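D-mannonate dehydratase (Streptococcus suis, PDB 3BDK) probably catalyses the dehydration of D-mannonate to 2-dehydro-3-deoxy-D-gluconate, with manganese or ferrous iron as cofactor, in the pentose and glucuronate interconversion pathway. Local coordinates at residues A[215-220]-A[253-258]; A[57-62]-A[103-108]. One frame throughout, in Å; residues are numbered along the deposited sequence.

In the fold
Following the chain from its N terminus, the loop 57-62, which runs from strand 47-50 to helix 63-74, enters contact 2 first. That contact closes when helix 99-114 brings residues 103-108 back against the loop, after strand 79-84 has been laid down. Contact 1 opens only later, with 215-220, and closes when 253-258, 33 residues beyond the end of that segment, pairs with it, so the two lie in series and neither nest nor cross. Contact 1 joins neighbouring strands of the TIM barrel near the manganese site; contact 2 ties a loop to a helix at its periphery. Their centres are 20 Å apart, yet Met216 CE packs 4.1 Å from Tyr106 OH.

Contact 1: A[215-220]-A[253-258]; sequences KMAIHP and GITMCV. With MN (manganese (II) ion), chain D.
Met216 begins the pairing through its backbone: its O accepts a bond from Gly253 N at 2.9 Å. At Ala217 the methyl CB lies 3.5 Å from Ile254 O and also touches Thr255 OG1. The Thr255 hydroxyl, set anti to its own carbonyl carbon (chi1 -63°), gives a weak bond to Ala217 O. Ile218 then bonds both ways: its N donates to Gly253 O at 3.0 Å, and its O receives Thr255 N in a nearly straight bond (165° at the hydrogen). On the face of the sheet opposite the Ala217 methyl, Ile218 CG2 meets Ile254 CG2 at 3.7 Å.

These parallel bridges, Ala217 with Gly253 and Ile218 with Ile254, join the two strands of a beta-alpha-beta unit with helix 237-245 between them, part of the xylose isomerase-like TIM barrel.

Past the bridges, His219 binds manganese through NE2 at 2.5 Å, alongside His286 and Asp330, and also touches the bound D-mannose. His219 ND1 donates to Pro220 O in that carbonyl's plane at 3.2 Å, with Pro220 O tilted from the ring plane; together with the metal bond, this probably helps to fix the rotation of the ring. Cys257 SG approaches the ring obliquely, 4.1 Å from His219 NE2. Pro220 CD lies over one imidazole face, offset toward the rim, and also meets Thr255 O at 3.2 Å, while Pro220 CG packs on Cys257 CB.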
loop_
_atom_site.group_PDB
_atom_site.type_symbol
_atom_site.label_atom_id
_atom_site.label_comp_id
_atom_site.label_asym_id
_atom_site.label_seq_id
_atom_site.Cartn_x
_atom_site.Cartn_y
_atom_site.Cartn_z
ATOM N N LYS A 215 4.532 -27.273 9.720
ATOM C CA LYS A 215 5.096 -26.524 10.869
ATOM C C LYS A 215 4.024 -25.763 11.656
ATOM O O LYS A 215 3.200 -25.037 11.071
ATOM C CB LYS A 215 6.183 -25.524 10.442
ATOM C CG LYS A 215 7.258 -26.073 9.540
ATOM C CD LYS A 215 8.379 -25.065 9.345
ATOM C CE LYS A 215 8.913 -25.126 7.912
ATOM N NZ LYS A 215 10.228 -24.428 7.757
ATOM N N MET A 216 4.035 -25.930 12.974
ATOM C CA MET A 216 3.046 -25.292 13.836
ATOM C C MET A 216 3.502 -23.900 14.260
ATOM O O MET A 216 4.692 -23.662 14.467
ATOM C CB MET A 216 2.772 -26.155 15.068
ATOM C CG MET A 216 2.359 -27.582 14.747
ATOM S SD MET A 216 0.933 -27.662 13.648
ATOM C CE MET A 216 -0.403 -27.370 14.804
ATOM N N ALA A 217 2.548 -22.983 14.390
ATOM C CA ALA A 217 2.859 -21.587 14.670
ATOM C C ALA A 217 1.766 -20.936 15.511
ATOM O O ALA A 217 0.658 -20.698 15.030
ATOM C CB ALA A 217 3.062 -20.818 13.373
ATOM N N ILE A 218 2.086 -20.652 16.769
ATOM C CA ILE A 218 1.071 -20.308 17.758
ATOM C C ILE A 218 0.781 -18.811 17.753
ATOM O O ILE A 218 1.670 -17.996 18.002
ATOM C CB ILE A 218 1.497 -20.734 19.175
ATOM C CG1 ILE A 218 0.404 -20.385 20.188
ATOM C CG2 ILE A 218 2.814 -20.075 19.557
ATOM C CD1 ILE A 218 0.454 -21.784 22.221
ATOM N N HIS A 219 -0.468 -18.456 17.469
ATOM C CA HIS A 219 -0.906 -17.067 17.548
ATOM C C HIS A 219 -0.895 -16.568 18.989
ATOM O O HIS A 219 -1.530 -17.156 19.865
ATOM C CB HIS A 219 -2.306 -16.914 16.949
ATOM C CG HIS A 219 -2.655 -15.504 16.586
ATOM N ND1 HIS A 219 -3.165 -14.604 17.498
ATOM C CD2 HIS A 219 -2.568 -14.839 15.410
ATOM C CE1 HIS A 219 -3.377 -13.446 16.899
ATOM N NE2 HIS A 219 -3.023 -13.561 15.632
ATOM N N PRO A 220 -0.170 -15.480 19.226
ATOM C CA PRO A 220 0.045 -14.979 20.588
ATOM C C PRO A 220 -1.262 -14.548 21.245
ATOM O O PRO A 220 -2.291 -14.466 20.575
ATOM C CB PRO A 220 0.950 -13.765 20.371
ATOM C CG PRO A 220 0.612 -13.293 19.001
ATOM C CD PRO A 220 0.304 -14.530 18.205
ATOM N N GLY A 253 6.770 -23.709 16.511
ATOM C CA GLY A 253 7.030 -22.279 16.312
ATOM C C GLY A 253 5.905 -21.333 16.697
ATOM O O GLY A 253 4.854 -21.723 17.233
ATOM N N ILE A 254 6.150 -20.061 16.435
ATOM C CA ILE A 254 5.184 -19.015 16.723
ATOM C C ILE A 254 4.711 -18.340 15.441
ATOM O O ILE A 254 5.352 -18.419 14.377
ATOM C CB ILE A 254 5.790 -17.934 17.648
ATOM C CG1 ILE A 254 6.993 -17.267 16.972
ATOM C CG2 ILE A 254 6.172 -18.536 19.005
ATOM C CD1 ILE A 254 7.612 -16.170 17.759
ATOM N N THR A 255 3.560 -17.699 15.560
ATOM C CA THR A 255 3.203 -16.636 14.676
ATOM C C THR A 255 3.579 -15.354 15.409
ATOM O O THR A 255 2.950 -14.999 16.416
ATOM C CB THR A 255 1.713 -16.651 14.399
ATOM O OG1 THR A 255 1.372 -17.866 13.729
ATOM C CG2 THR A 255 1.340 -15.483 13.532
ATOM N N MET A 256 4.619 -14.678 14.919
ATOM C CA MET A 256 5.005 -13.362 15.424
ATOM C C MET A 256 4.005 -12.285 14.976
ATOM O O MET A 256 4.202 -11.614 13.962
ATOM C CB MET A 256 6.416 -13.000 14.966
ATOM C CG MET A 256 6.863 -11.556 15.357
ATOM S SD MET A 256 6.498 -10.994 17.068
ATOM C CE MET A 256 7.693 -11.968 17.993
ATOM N N CYS A 257 2.915 -12.139 15.719
ATOM C CA CYS A 257 1.968 -11.069 15.431
ATOM C C CYS A 257 2.456 -9.883 16.236
ATOM O O CYS A 257 2.082 -9.711 17.402
ATOM C CB CYS A 257 0.536 -11.475 15.814
ATOM S SG CYS A 257 -0.684 -10.169 15.637
ATOM N N VAL A 258 3.344 -9.100 15.632
ATOM C CA VAL A 258 3.888 -7.915 16.280
ATOM C C VAL A 258 2.821 -7.001 16.903
ATOM O O VAL A 258 3.095 -6.341 17.903
ATOM C CB VAL A 258 4.822 -7.080 15.346
ATOM C CG1 VAL A 258 6.069 -7.843 15.014
ATOM C CG2 VAL A 258 4.100 -6.598 14.079
HETATM MN MN MN D . -4.302 -12.309 13.917
#

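Contact 2: A[57-62]-A[103-108]; sequences VGQAWP and IENYKT
Asn105 meets the loop 57-62 with its CB 3.0 Å from Gly58 O and 3.4 Å from Ala60 N. Its CG stands anti to the carbonyl carbon (chi1 -75°), and this directs the carboxamide along the Gln59-Ala60 backbone. There Asn105 OD1 comes within 3.7 Å of Gln59 CA, while Asn105 ND2 touches Ala60 CB at 3.5 Å. The same methyl also reaches one turn further along the helix, where Thr108 OG1 is 3.6 Å from Ala60 CB, so this methyl contacts both side chains. Ala60 CA itself makes a CA-H...O contact with Asn105 O at 3.4 Å, with an angle of 147° at the hydrogen.

The partners are a loop, extended from Gln59 on, and the flank of helix 99-114, in the outer part of the TIM barrel. This loop follows strand 47-50 and leads to Pro62, the N-cap residue of helix 63-74, so the loop leading into helix 63-74 is held against the flank of helix 99-114.

Further polar bonds lie just outside the first shell. Ser109 OG is hydrogen-bonded to Asn105 O and weakly linked to Trp61 N, while Trp61 O accepts a bond from Asn112 ND2. The Trp61 side chain packs on Ala51, Val52 and Val55. Tyr106 points its CB away from the loop; its hydroxyl is bonded to Ile86 O, and its ring meets Phe201 edge-to-face.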
loop_
_atom_site.group_PDB
_atom_site.type_symbol
_atom_site.label_atom_id
_atom_site.label_comp_id
_atom_site.label_asym_id
_atom_site.label_seq_id
_atom_site.Cartn_x
_atom_site.Cartn_y
_atom_site.Cartn_z
ATOM N N VAL A 57 -15.616 -28.280 15.525
ATOM C CA VAL A 57 -14.448 -27.687 16.208
ATOM C C VAL A 57 -13.419 -28.738 16.605
ATOM O O VAL A 57 -12.277 -28.722 16.126
ATOM C CB VAL A 57 -14.836 -26.801 17.447
ATOM C CG1 VAL A 57 -15.430 -27.644 18.587
ATOM C CG2 VAL A 57 -13.642 -25.975 17.928
ATOM N N GLY A 58 -13.835 -29.644 17.486
ATOM C CA GLY A 58 -12.974 -30.716 17.960
ATOM C C GLY A 58 -12.775 -31.815 16.934
ATOM O O GLY A 58 -11.672 -32.362 16.815
ATOM N N GLN A 59 -13.842 -32.119 16.191
ATOM C CA GLN A 59 -13.874 -33.235 15.240
ATOM C C GLN A 59 -12.862 -33.108 14.104
ATOM O O GLN A 59 -12.405 -32.013 13.793
ATOM C CB GLN A 59 -15.294 -33.424 14.705
ATOM C CG GLN A 59 -16.231 -34.127 15.699
ATOM C CD GLN A 59 -17.648 -33.538 15.725
ATOM O OE1 GLN A 59 -18.216 -33.190 14.685
ATOM N NE2 GLN A 59 -18.221 -33.431 16.921
ATOM N N ALA A 60 -12.514 -34.243 13.505
ATOM C CA ALA A 60 -11.417 -34.343 12.542
ATOM C C ALA A 60 -11.640 -33.561 11.251
ATOM O O ALA A 60 -12.771 -33.378 10.816
ATOM C CB ALA A 60 -11.140 -35.801 12.226
ATOM N N TRP A 61 -10.547 -33.109 10.643
ATOM C CA TRP A 61 -10.600 -32.363 9.384
ATOM C C TRP A 61 -10.343 -33.296 8.189
ATOM O O TRP A 61 -9.214 -33.748 7.994
ATOM C CB TRP A 61 -9.583 -31.211 9.403
ATOM C CG TRP A 61 -10.055 -29.945 10.102
ATOM C CD1 TRP A 61 -10.941 -29.852 11.145
ATOM C CD2 TRP A 61 -9.633 -28.605 9.818
ATOM N NE1 TRP A 61 -11.113 -28.535 11.511
ATOM C CE2 TRP A 61 -10.322 -27.748 10.715
ATOM C CE3 TRP A 61 -8.747 -28.039 8.887
ATOM C CZ2 TRP A 61 -10.152 -26.358 10.706
ATOM C CZ3 TRP A 61 -8.579 -26.655 8.878
ATOM C CH2 TRP A 61 -9.279 -25.832 9.783
ATOM N N PRO A 62 -11.396 -33.586 7.393
ATOM C CA PRO A 62 -11.298 -34.505 6.255
ATOM C C PRO A 62 -10.537 -33.888 5.093
ATOM O O PRO A 62 -10.669 -32.689 4.843
ATOM C CB PRO A 62 -12.765 -34.716 5.842
ATOM C CG PRO A 62 -13.603 -34.102 6.926
ATOM C CD PRO A 62 -12.760 -33.040 7.530
ATOM N N ILE A 103 -7.734 -34.483 20.886
ATOM C CA ILE A 103 -6.366 -34.446 20.360
ATOM C C ILE A 103 -6.191 -35.427 19.195
ATOM O O ILE A 103 -5.459 -35.141 18.242
ATOM C CB ILE A 103 -5.316 -34.701 21.473
ATOM C CG1 ILE A 103 -5.306 -33.528 22.459
ATOM C CG2 ILE A 103 -3.915 -34.921 20.879
ATOM C CD1 ILE A 103 -4.483 -33.759 23.705
ATOM N N GLU A 104 -6.871 -36.573 19.284
ATOM C CA GLU A 104 -6.929 -37.530 18.174
ATOM C C GLU A 104 -7.415 -36.868 16.889
ATOM O O GLU A 104 -6.703 -36.824 15.888
ATOM C CB GLU A 104 -7.837 -38.716 18.514
ATOM C CG GLU A 104 -7.138 -39.800 19.281
ATOM C CD GLU A 104 -5.788 -40.130 18.681
ATOM O OE1 GLU A 104 -5.738 -40.397 17.453
ATOM O OE2 GLU A 104 -4.787 -40.106 19.437
ATOM N N ASN A 105 -8.629 -36.337 16.946
ATOM C CA ASN A 105 -9.221 -35.638 15.828
ATOM C C ASN A 105 -8.350 -34.521 15.291
ATOM O O ASN A 105 -8.356 -34.258 14.088
ATOM C CB ASN A 105 -10.608 -35.136 16.217
ATOM C CG ASN A 105 -11.632 -36.258 16.252
ATOM O OD1 ASN A 105 -12.565 -36.233 17.052
ATOM N ND2 ASN A 105 -11.452 -37.261 15.379
ATOM N N TYR A 106 -7.594 -33.891 16.197
ATOM C CA TYR A 106 -6.606 -32.859 15.866
ATOM C C TYR A 106 -5.356 -33.475 15.206
ATOM O O TYR A 106 -4.779 -32.867 14.304
ATOM C CB TYR A 106 -6.234 -32.044 17.121
ATOM C CG TYR A 106 -5.741 -30.636 16.834
ATOM C CD1 TYR A 106 -4.415 -30.400 16.479
ATOM C CD2 TYR A 106 -6.602 -29.539 16.920
ATOM C CE1 TYR A 106 -3.955 -29.120 16.206
ATOM C CE2 TYR A 106 -6.147 -28.234 16.644
ATOM C CZ TYR A 106 -4.818 -28.037 16.282
ATOM O OH TYR A 106 -4.330 -26.771 16.005
ATOM N N LYS A 107 -4.962 -34.679 15.649
ATOM C CA LYS A 107 -3.861 -35.439 15.043
ATOM C C LYS A 107 -4.023 -35.554 13.517
ATOM O O LYS A 107 -3.117 -35.199 12.764
ATOM C CB LYS A 107 -3.763 -36.851 15.645
ATOM C CG LYS A 107 -3.453 -36.946 17.147
ATOM C CD LYS A 107 -2.010 -37.412 17.470
ATOM C CE LYS A 107 -1.798 -38.937 17.356
ATOM N NZ LYS A 107 -2.631 -39.776 18.261
ATOM N N THR A 108 -5.173 -36.040 13.059
ATOM C CA THR A 108 -5.369 -36.260 11.618
ATOM C C THR A 108 -5.457 -34.966 10.794
ATOM O O THR A 108 -4.981 -34.910 9.652
ATOM C CB THR A 108 -6.581 -37.169 11.308
ATOM O OG1 THR A 108 -7.657 -36.870 12.205
ATOM C CG2 THR A 108 -6.189 -38.643 11.435
#